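Local coordinates for protein transcriptional regulator, HTH_3 family (Vibrio cholerae, PDB 1Y9Q) that probably regulates transcription by binding DNA through a helix-turn-helix domain, and holds a zinc ion and D-methionine at its cupin domain, at residues 109-114 and 164-169; 131-136 and 170-175; 34-39 and 57-62. All blocks are in the same frame, centred on the assembly; numbering follows the deposited sequence.

How the contacts relate
Contact 3 comes first along the chain and joins the turn after helix 27-34 to helix 53-63 in the helix-turn-helix domain. Contacts 1 and 2 follow in the cupin domain, where their segments alternate along the chain. Their centres lie about 8 Å apart and they touch: Leu111 pairs with Ala171 between neighbouring strands 104-111 and 171-178, while strand 162-166 of the other sheet leads into 171-178. Contact 3 is about 26 and 28 Å from contacts 1 and 2, centre to centre, on the opposite side of the chain's centre. All three nevertheless reach D-methionine, so the ligand lies where the putative DNA-binding domain meets the zinc-binding cupin.

Contact 1. Residues 109-114 and 164-169; sequences ITLLDH and YAAVTE. With ZN (zinc ion), chain B; MED (D-methionine), chain C.
Leu111 packs across the interior of the cupin fold onto Tyr164, Ala165 and Ala166, bringing strand 104-111 of one sheet against strand 162-166 of the other. The short strand segments pass 7.9 Å apart with their directions 54° from each other, so side chains rather than backbone pairing join them. Followed outward, Leu111 starts with CB against CB of Ala166 at 3.7 Å. With CG anti to the carbonyl carbon (chi1 -68°) and CD1 extended beyond it, the methyl reaches along the opposing backbone, past Ala166 N and Ala165 C to CB of Tyr164 at 4.3 Å. Beyond the strands, the loops that follow them are tied by one nearly straight bond, His114 N to Glu169 O, 3.0 Å with 167° at the hydrogen. The same residues meet through their side chains: Glu169 OE1 lies 3.2 Å from CD2 at the edge of the His114 ring, with the carboxylate turned almost perpendicular to it. Asp113 lies alongside, its OD1 3.8 Å from Glu169 OE1. The His114 ring also meets that of His114 of the second subunit. Toward the ligand, Ile109 CD1 touches the terminal methyl CE of D-methionine. The ring of Tyr164 runs away from Leu111 to place OH 2.2 Å from the zinc ion, which His122, Glu128 and His162 also bind, along with N and O of D-methionine. Zinc would probably stabilise the phenolate form of Tyr164, whereas the neighbouring carboxylates of Asp113 and Glu169 would be expected to raise each other's affinity for a proton.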
loop_
_atom_site.group_PDB
_atom_site.type_symbol
_atom_site.label_atom_id
_atom_site.label_comp_id
_atom_site.label_asym_id
_atom_site.label_seq_id
_atom_site.Cartn_x
_atom_site.Cartn_y
_atom_site.Cartn_z
ATOM N N ILE A 109 -18.393 -6.515 4.051
ATOM C CA ILE A 109 -17.817 -6.112 2.769
ATOM C C ILE A 109 -17.894 -7.172 1.677
ATOM O O ILE A 109 -17.547 -8.328 1.902
ATOM C CB ILE A 109 -16.322 -5.756 2.933
ATOM C CG1 ILE A 109 -16.131 -4.783 4.102
ATOM C CG2 ILE A 109 -15.777 -5.179 1.637
ATOM C CD1 ILE A 109 -16.987 -3.552 4.017
ATOM N N THR A 110 -18.330 -6.760 0.490
ATOM C CA THR A 110 -18.419 -7.665 -0.652
ATOM C C THR A 110 -17.438 -7.220 -1.728
ATOM O O THR A 110 -17.532 -6.108 -2.254
ATOM C CB THR A 110 -19.834 -7.684 -1.260
ATOM O OG1 THR A 110 -20.773 -8.126 -0.275
ATOM C CG2 THR A 110 -19.883 -8.627 -2.462
ATOM N N LEU A 111 -16.484 -8.089 -2.037
ATOM C CA LEU A 111 -15.484 -7.811 -3.052
ATOM C C LEU A 111 -15.890 -8.543 -4.327
ATOM O O LEU A 111 -16.278 -9.712 -4.280
ATOM C CB LEU A 111 -14.111 -8.300 -2.586
ATOM C CG LEU A 111 -13.484 -7.559 -1.407
ATOM C CD1 LEU A 111 -12.193 -8.239 -0.994
ATOM C CD2 LEU A 111 -13.226 -6.118 -1.804
ATOM N N LEU A 112 -15.798 -7.855 -5.460
ATOM C CA LEU A 112 -16.177 -8.448 -6.740
ATOM C C LEU A 112 -15.051 -8.398 -7.764
ATOM O O LEU A 112 -14.079 -7.654 -7.607
ATOM C CB LEU A 112 -17.398 -7.727 -7.310
ATOM C CG LEU A 112 -18.659 -7.697 -6.452
ATOM C CD1 LEU A 112 -19.699 -6.806 -7.118
ATOM C CD2 LEU A 112 -19.191 -9.100 -6.254
ATOM N N ASP A 113 -15.193 -9.209 -8.809
ATOM C CA ASP A 113 -14.217 -9.269 -9.886
ATOM C C ASP A 113 -12.796 -9.328 -9.328
ATOM O O ASP A 113 -11.920 -8.579 -9.759
ATOM C CB ASP A 113 -14.383 -8.044 -10.788
ATOM C CG ASP A 113 -13.768 -8.241 -12.159
ATOM O OD1 ASP A 113 -14.156 -9.210 -12.848
ATOM O OD2 ASP A 113 -12.904 -7.428 -12.551
ATOM N N HIS A 114 -12.586 -10.234 -8.376
ATOM C CA HIS A 114 -11.298 -10.422 -7.711
ATOM C C HIS A 114 -10.579 -9.109 -7.410
ATOM O O HIS A 114 -9.357 -9.009 -7.516
ATOM C CB HIS A 114 -10.394 -11.377 -8.519
ATOM C CG HIS A 114 -10.022 -10.885 -9.885
ATOM N ND1 HIS A 114 -9.093 -9.889 -10.094
ATOM C CD2 HIS A 114 -10.419 -11.293 -11.116
ATOM C CE1 HIS A 114 -8.931 -9.704 -11.394
ATOM N NE2 HIS A 114 -9.724 -10.544 -12.035
ATOM N N TYR A 164 -6.890 -5.974 1.258
ATOM C CA TYR A 164 -7.820 -7.090 1.142
ATOM C C TYR A 164 -7.957 -7.447 -0.326
ATOM O O TYR A 164 -7.968 -6.565 -1.178
ATOM C CB TYR A 164 -9.194 -6.692 1.672
ATOM C CG TYR A 164 -9.141 -5.782 2.872
ATOM C CD1 TYR A 164 -8.866 -4.422 2.727
ATOM C CD2 TYR A 164 -9.341 -6.283 4.156
ATOM C CE1 TYR A 164 -8.793 -3.582 3.833
ATOM C CE2 TYR A 164 -9.269 -5.451 5.268
ATOM C CZ TYR A 164 -8.993 -4.105 5.098
ATOM O OH TYR A 164 -8.913 -3.292 6.195
ATOM N N ALA A 165 -8.068 -8.737 -0.622
ATOM C CA ALA A 165 -8.216 -9.166 -2.002
ATOM C C ALA A 165 -9.075 -10.417 -2.116
ATOM O O ALA A 165 -8.928 -11.362 -1.341
ATOM C CB ALA A 165 -6.844 -9.422 -2.619
ATOM N N ALA A 166 -9.982 -10.408 -3.082
ATOM C CA ALA A 166 -10.840 -11.558 -3.320
ATOM C C ALA A 166 -10.046 -12.469 -4.249
ATOM O O ALA A 166 -9.564 -12.019 -5.291
ATOM C CB ALA A 166 -12.130 -11.118 -3.988
ATOM N N VAL A 167 -9.876 -13.731 -3.864
ATOM C CA VAL A 167 -9.137 -14.670 -4.698
ATOM C C VAL A 167 -10.135 -15.311 -5.658
ATOM O O VAL A 167 -9.830 -15.529 -6.834
ATOM C CB VAL A 167 -8.429 -15.742 -3.857
ATOM C CG1 VAL A 167 -7.511 -16.567 -4.743
ATOM C CG2 VAL A 167 -7.621 -15.074 -2.750
ATOM N N THR A 168 -11.321 -15.630 -5.147
ATOM C CA THR A 168 -12.379 -16.157 -5.993
ATOM C C THR A 168 -12.954 -14.864 -6.557
ATOM O O THR A 168 -12.714 -13.796 -5.990
ATOM C CB THR A 168 -13.453 -16.905 -5.177
ATOM O OG1 THR A 168 -13.786 -16.148 -4.006
ATOM C CG2 THR A 168 -12.944 -18.276 -4.765
ATOM N N GLU A 169 -13.696 -14.930 -7.658
ATOM C CA GLU A 169 -14.246 -13.707 -8.237
ATOM C C GLU A 169 -14.997 -12.871 -7.211
ATOM O O GLU A 169 -14.948 -11.640 -7.242
ATOM C CB GLU A 169 -15.174 -14.027 -9.409
ATOM C CG GLU A 169 -14.456 -14.560 -10.633
ATOM C CD GLU A 169 -13.229 -13.744 -10.990
ATOM O OE1 GLU A 169 -13.345 -12.507 -11.093
ATOM O OE2 GLU A 169 -12.146 -14.343 -11.170
HETATM ZN ZN ZN B . -8.536 -1.263 6.978
HETATM N N MED C . -10.743 -1.059 7.136
HETATM C CA MED C . -11.296 -0.611 5.825
HETATM C C MED C . -10.168 -0.325 4.825
HETATM O O MED C . -8.970 -0.461 5.108
HETATM C CB MED C . -12.266 -1.690 5.292
HETATM C CG MED C . -12.991 -1.477 3.979
HETATM S SD MED C . -14.152 -0.109 4.277
HETATM C CE MED C . -15.239 -0.772 5.460
HETATM O OXT MED C . -10.451 0.064 3.692
#

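Contact 2. Residues 131-136 and 170-175; sequences HVLEGI and KAVFQN. With MED (D-methionine), chain C.
Val172 O is gripped by two consecutive amides of the facing strand: Leu133 N at 2.7 Å and Glu134 N at 3.1 Å, both arriving from the same face of its carbonyl plane. This is a classic beta bulge, where Leu133 and Glu134 together oppose Val172 and the antiparallel register slips by one residue. Val172 N in turn donates to Glu134 O at 3.0 Å, completing the bulge; two residues back from Leu133, His131 and Gln174 form a hydrogen-bonded pair, with Gln174 N 2.8 Å from His131 O. Between the His131 pair and the bulge, Val132 and Phe173 face each other as a non-hydrogen-bonded pair. Beside the bulge, Leu133 CB lies 3.5 Å from Val172 O, and farther out Leu133 CD1 makes an apolar contact with Val172 CG1 at 4.0 Å.

Farther out, Glu134 and Lys170 pass at a slant as extended chains. The carboxylate lies against the lysine methylenes, OE2 nearest CD, while Glu134 OE1 and Lys170 NZ remain 4.2 Å apart, longer than a salt bridge, so their attraction is probably modest. A water donates to Lys170 O and, weakly, to Glu134 OE2. Phe173 sends its ring the other way, into the interior: chi1 of 64°, with CG between the backbone N and the carbonyl carbon, turns the ring inward onto Ile109, Leu111, Ile130 and Met137. Asn175, farther along the same strand, contributes to the D-methionine pocket. In the cupin sheet, strand 171-178 lies between strands 127-134 and 104-111, and Met137 of strand 137-141, in the other sheet, packs on Val132, Ala171 and Phe173.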
loop_
_atom_site.group_PDB
_atom_site.type_symbol
_atom_site.label_atom_id
_atom_site.label_comp_id
_atom_site.label_asym_id
_atom_site.label_seq_id
_atom_site.Cartn_x
_atom_site.Cartn_y
_atom_site.Cartn_z
ATOM N N HIS A 131 -13.644 -11.917 9.196
ATOM C CA HIS A 131 -14.324 -13.209 9.231
ATOM C C HIS A 131 -14.918 -13.408 7.839
ATOM O O HIS A 131 -15.797 -12.652 7.415
ATOM C CB HIS A 131 -15.436 -13.220 10.284
ATOM C CG HIS A 131 -16.013 -14.578 10.535
ATOM N ND1 HIS A 131 -17.195 -14.772 11.216
ATOM C CD2 HIS A 131 -15.576 -15.813 10.187
ATOM C CE1 HIS A 131 -17.464 -16.065 11.272
ATOM N NE2 HIS A 131 -16.496 -16.718 10.655
ATOM N N VAL A 132 -14.415 -14.407 7.121
ATOM C CA VAL A 132 -14.882 -14.677 5.766
ATOM C C VAL A 132 -16.242 -15.366 5.745
ATOM O O VAL A 132 -16.404 -16.468 6.269
ATOM C CB VAL A 132 -13.863 -15.541 4.990
ATOM C CG1 VAL A 132 -14.290 -15.662 3.531
ATOM C CG2 VAL A 132 -12.476 -14.911 5.075
ATOM N N LEU A 133 -17.220 -14.706 5.138
ATOM C CA LEU A 133 -18.567 -15.259 5.052
ATOM C C LEU A 133 -18.750 -16.104 3.790
ATOM O O LEU A 133 -19.482 -17.096 3.798
ATOM C CB LEU A 133 -19.599 -14.130 5.060
ATOM C CG LEU A 133 -19.556 -13.178 6.262
ATOM C CD1 LEU A 133 -20.625 -12.110 6.112
ATOM C CD2 LEU A 133 -19.769 -13.968 7.549
ATOM N N GLU A 134 -18.071 -15.715 2.717
ATOM C CA GLU A 134 -18.184 -16.426 1.451
ATOM C C GLU A 134 -16.944 -16.273 0.583
ATOM O O GLU A 134 -16.322 -15.209 0.552
ATOM C CB GLU A 134 -19.396 -15.907 0.673
ATOM C CG GLU A 134 -19.692 -16.684 -0.602
ATOM C CD GLU A 134 -20.574 -15.912 -1.561
ATOM O OE1 GLU A 134 -21.589 -15.339 -1.108
ATOM O OE2 GLU A 134 -20.255 -15.880 -2.771
ATOM N N GLY A 135 -16.593 -17.346 -0.121
ATOM C CA GLY A 135 -15.447 -17.321 -1.006
ATOM C C GLY A 135 -14.084 -17.444 -0.356
ATOM O O GLY A 135 -13.947 -17.852 0.800
ATOM N N ILE A 136 -13.066 -17.092 -1.131
ATOM C CA ILE A 136 -11.685 -17.144 -0.689
ATOM C C ILE A 136 -11.111 -15.742 -0.871
ATOM O O ILE A 136 -11.327 -15.105 -1.901
ATOM C CB ILE A 136 -10.870 -18.150 -1.539
ATOM C CG1 ILE A 136 -11.403 -19.568 -1.319
ATOM C CG2 ILE A 136 -9.390 -18.069 -1.178
ATOM C CD1 ILE A 136 -10.736 -20.609 -2.194
ATOM N N LYS A 170 -15.695 -13.542 -6.306
ATOM C CA LYS A 170 -16.451 -12.851 -5.275
ATOM C C LYS A 170 -16.077 -13.368 -3.894
ATOM O O LYS A 170 -15.769 -14.544 -3.718
ATOM C CB LYS A 170 -17.951 -13.039 -5.507
ATOM C CG LYS A 170 -18.829 -12.479 -4.394
ATOM C CD LYS A 170 -20.305 -12.721 -4.673
ATOM C CE LYS A 170 -21.173 -12.174 -3.554
ATOM N NZ LYS A 170 -22.631 -12.341 -3.815
ATOM N N ALA A 171 -16.092 -12.467 -2.919
ATOM C CA ALA A 171 -15.785 -12.811 -1.540
ATOM C C ALA A 171 -16.506 -11.811 -0.658
ATOM O O ALA A 171 -16.573 -10.625 -0.980
ATOM C CB ALA A 171 -14.292 -12.745 -1.293
ATOM N N VAL A 172 -17.066 -12.304 0.438
ATOM C CA VAL A 172 -17.785 -11.463 1.379
ATOM C C VAL A 172 -17.192 -11.729 2.749
ATOM O O VAL A 172 -16.943 -12.881 3.106
ATOM C CB VAL A 172 -19.286 -11.809 1.410
ATOM C CG1 VAL A 172 -20.011 -10.893 2.391
ATOM C CG2 VAL A 172 -19.883 -11.675 0.013
ATOM N N PHE A 173 -16.946 -10.669 3.513
ATOM C CA PHE A 173 -16.376 -10.841 4.842
ATOM C C PHE A 173 -16.833 -9.767 5.811
ATOM O O PHE A 173 -17.163 -8.653 5.407
ATOM C CB PHE A 173 -14.842 -10.854 4.768
ATOM C CG PHE A 173 -14.226 -9.554 4.296
ATOM C CD1 PHE A 173 -13.700 -8.646 5.208
ATOM C CD2 PHE A 173 -14.137 -9.262 2.936
ATOM C CE1 PHE A 173 -13.089 -7.466 4.777
ATOM C CE2 PHE A 173 -13.530 -8.087 2.495
ATOM C CZ PHE A 173 -13.003 -7.187 3.418
ATOM N N GLN A 174 -16.869 -10.116 7.092
ATOM C CA GLN A 174 -17.248 -9.157 8.107
ATOM C C GLN A 174 -15.959 -8.482 8.541
ATOM O O GLN A 174 -14.938 -9.146 8.729
ATOM C CB GLN A 174 -17.877 -9.832 9.327
ATOM C CG GLN A 174 -18.263 -8.814 10.398
ATOM C CD GLN A 174 -18.605 -9.445 11.727
ATOM O OE1 GLN A 174 -17.753 -10.054 12.377
ATOM N NE2 GLN A 174 -19.862 -9.304 12.142
ATOM N N ASN A 175 -16.003 -7.166 8.695
ATOM C CA ASN A 175 -14.829 -6.427 9.122
ATOM C C ASN A 175 -15.173 -5.605 10.357
ATOM O O ASN A 175 -16.031 -4.730 10.302
ATOM C CB ASN A 175 -14.346 -5.519 7.982
ATOM C CG ASN A 175 -13.083 -4.737 8.335
ATOM O OD1 ASN A 175 -12.193 -5.231 9.034
ATOM N ND2 ASN A 175 -12.990 -3.518 7.823
HETATM N N MED C . -10.743 -1.059 7.136
HETATM C CA MED C . -11.296 -0.611 5.825
HETATM C C MED C . -10.168 -0.325 4.825
HETATM O O MED C . -8.970 -0.461 5.108
HETATM C CB MED C . -12.266 -1.690 5.292
HETATM C CG MED C . -12.991 -1.477 3.979
HETATM S SD MED C . -14.152 -0.109 4.277
HETATM C CE MED C . -15.239 -0.772 5.460
HETATM O OXT MED C . -10.451 0.064 3.692
HETATM O O HOH W 1 -17.396 -16.822 -4.139
#

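Contact 3. Residues 34-39 and 57-62; sequences TGVSKA and WKIASG. With MED (D-methionine), chain C.
Thr34 and Gly62 bring their CA atoms to 4.0 Å as the end of helix 27-34 meets helix 53-63, and the chain then leaves helical geometry at Gly35, whose phi is 85°. Because Gly62 carries no side chain, CG2 of Thr34 can lie against its CA at 3.8 Å and closer still, 3.5 Å, to Ile59 O. The hydroxyl takes another role: set between the backbone N and the carbonyl carbon (chi1 66°), Thr34 OG1 accepts from Val36 N in an ST turn, and it also bonds to Thr30 O. One water donates to both Thr34 O and Lys58 O, bridging the backbones. Helices 27-34 and 38-45, with the turn between them, form the helix-turn-helix; in relatives the second of these helices reads DNA, and Ser37 caps its start. Val36 points inward from the turn, its CG2 3.9 Å from CG1 of Ile59 and equally near CG and CD of Lys58. That lysine runs extended over the turn, with CG 3.2 Å from Thr34 O, and its NZ forms a salt bridge with Glu143 of the second subunit. Trp57, the residue just before it, lays a face of its indole under CA of D-methionine, while NE1 comes 3.3 Å from the ligand's SD.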
loop_
_atom_site.group_PDB
_atom_site.type_symbol
_atom_site.label_atom_id
_atom_site.label_comp_id
_atom_site.label_asym_id
_atom_site.label_seq_id
_atom_site.Cartn_x
_atom_site.Cartn_y
_atom_site.Cartn_z
ATOM N N THR A 34 -3.001 13.898 7.470
ATOM C CA THR A 34 -3.536 12.801 6.664
ATOM C C THR A 34 -2.647 12.235 5.563
ATOM O O THR A 34 -2.841 11.097 5.140
ATOM C CB THR A 34 -4.835 13.219 5.965
ATOM O OG1 THR A 34 -4.531 14.234 5.003
ATOM C CG2 THR A 34 -5.847 13.760 6.969
ATOM N N GLY A 35 -1.701 13.024 5.074
ATOM C CA GLY A 35 -0.856 12.545 3.999
ATOM C C GLY A 35 -1.527 12.774 2.657
ATOM O O GLY A 35 -1.017 12.358 1.618
ATOM N N VAL A 36 -2.692 13.415 2.678
ATOM C CA VAL A 36 -3.422 13.729 1.452
ATOM C C VAL A 36 -3.062 15.175 1.109
ATOM O O VAL A 36 -3.091 16.042 1.983
ATOM C CB VAL A 36 -4.951 13.605 1.664
ATOM C CG1 VAL A 36 -5.690 13.995 0.392
ATOM C CG2 VAL A 36 -5.303 12.173 2.074
ATOM N N SER A 37 -2.714 15.440 -0.148
ATOM C CA SER A 37 -2.321 16.794 -0.541
ATOM C C SER A 37 -3.371 17.841 -0.200
ATOM O O SER A 37 -4.573 17.565 -0.229
ATOM C CB SER A 37 -2.016 16.866 -2.044
ATOM O OG SER A 37 -3.189 16.773 -2.833
ATOM N N LYS A 38 -2.908 19.045 0.126
ATOM C CA LYS A 38 -3.808 20.142 0.447
ATOM C C LYS A 38 -4.677 20.422 -0.771
ATOM O O LYS A 38 -5.842 20.810 -0.650
ATOM C CB LYS A 38 -3.016 21.403 0.800
ATOM C CG LYS A 38 -3.878 22.655 0.898
ATOM C CD LYS A 38 -3.040 23.899 1.159
ATOM C CE LYS A 38 -3.905 25.155 1.138
ATOM N NZ LYS A 38 -3.097 26.393 1.366
ATOM N N ALA A 39 -4.096 20.225 -1.949
ATOM C CA ALA A 39 -4.817 20.457 -3.190
ATOM C C ALA A 39 -6.026 19.532 -3.278
ATOM O O ALA A 39 -7.138 19.979 -3.554
ATOM C CB ALA A 39 -3.891 20.237 -4.383
ATOM N N TRP A 57 -10.464 6.754 4.384
ATOM C CA TRP A 57 -9.834 6.188 5.574
ATOM C C TRP A 57 -8.554 6.948 5.901
ATOM O O TRP A 57 -8.222 7.164 7.066
ATOM C CB TRP A 57 -9.515 4.704 5.377
ATOM C CG TRP A 57 -10.685 3.807 5.641
ATOM C CD1 TRP A 57 -11.582 3.330 4.727
ATOM C CD2 TRP A 57 -11.117 3.324 6.918
ATOM N NE1 TRP A 57 -12.547 2.582 5.357
ATOM C CE2 TRP A 57 -12.285 2.563 6.702
ATOM C CE3 TRP A 57 -10.629 3.461 8.223
ATOM C CZ2 TRP A 57 -12.976 1.941 7.748
ATOM C CZ3 TRP A 57 -11.314 2.842 9.261
ATOM C CH2 TRP A 57 -12.476 2.091 9.017
ATOM N N LYS A 58 -7.837 7.358 4.865
ATOM C CA LYS A 58 -6.603 8.091 5.061
ATOM C C LYS A 58 -6.892 9.405 5.788
ATOM O O LYS A 58 -6.179 9.782 6.717
ATOM C CB LYS A 58 -5.947 8.349 3.707
ATOM C CG LYS A 58 -4.499 8.753 3.788
ATOM C CD LYS A 58 -3.831 8.617 2.431
ATOM C CE LYS A 58 -2.382 9.031 2.502
ATOM N NZ LYS A 58 -1.725 8.929 1.176
ATOM N N ILE A 59 -7.947 10.092 5.366
ATOM C CA ILE A 59 -8.329 11.361 5.975
ATOM C C ILE A 59 -8.832 11.155 7.398
ATOM O O ILE A 59 -8.403 11.853 8.322
ATOM C CB ILE A 59 -9.416 12.065 5.135
ATOM C CG1 ILE A 59 -8.845 12.429 3.759
ATOM C CG2 ILE A 59 -9.915 13.316 5.860
ATOM C CD1 ILE A 59 -9.873 12.972 2.778
ATOM N N ALA A 60 -9.745 10.201 7.577
ATOM C CA ALA A 60 -10.284 9.914 8.905
ATOM C C ALA A 60 -9.145 9.597 9.869
ATOM O O ALA A 60 -9.111 10.090 11.001
ATOM C CB ALA A 60 -11.262 8.733 8.837
ATOM N N SER A 61 -8.196 8.785 9.414
ATOM C CA SER A 61 -7.063 8.403 10.250
ATOM C C SER A 61 -6.272 9.620 10.724
ATOM O O SER A 61 -5.921 9.722 11.899
ATOM C CB SER A 61 -6.145 7.447 9.483
ATOM O OG SER A 61 -6.820 6.236 9.175
ATOM N N GLY A 62 -6.004 10.546 9.809
ATOM C CA GLY A 62 -5.254 11.741 10.164
ATOM C C GLY A 62 -6.002 12.644 11.127
ATOM O O GLY A 62 -5.397 13.318 11.965
HETATM N N MED C . -10.743 -1.059 7.136
HETATM C CA MED C . -11.296 -0.611 5.825
HETATM C C MED C . -10.168 -0.325 4.825
HETATM O O MED C . -8.970 -0.461 5.108
HETATM C CB MED C . -12.266 -1.690 5.292
HETATM C CG MED C . -12.991 -1.477 3.979
HETATM S SD MED C . -14.152 -0.109 4.277
HETATM C CE MED C . -15.239 -0.772 5.460
HETATM O OXT MED C . -10.451 0.064 3.692
HETATM O O HOH W 2 -3.569 9.211 7.190
#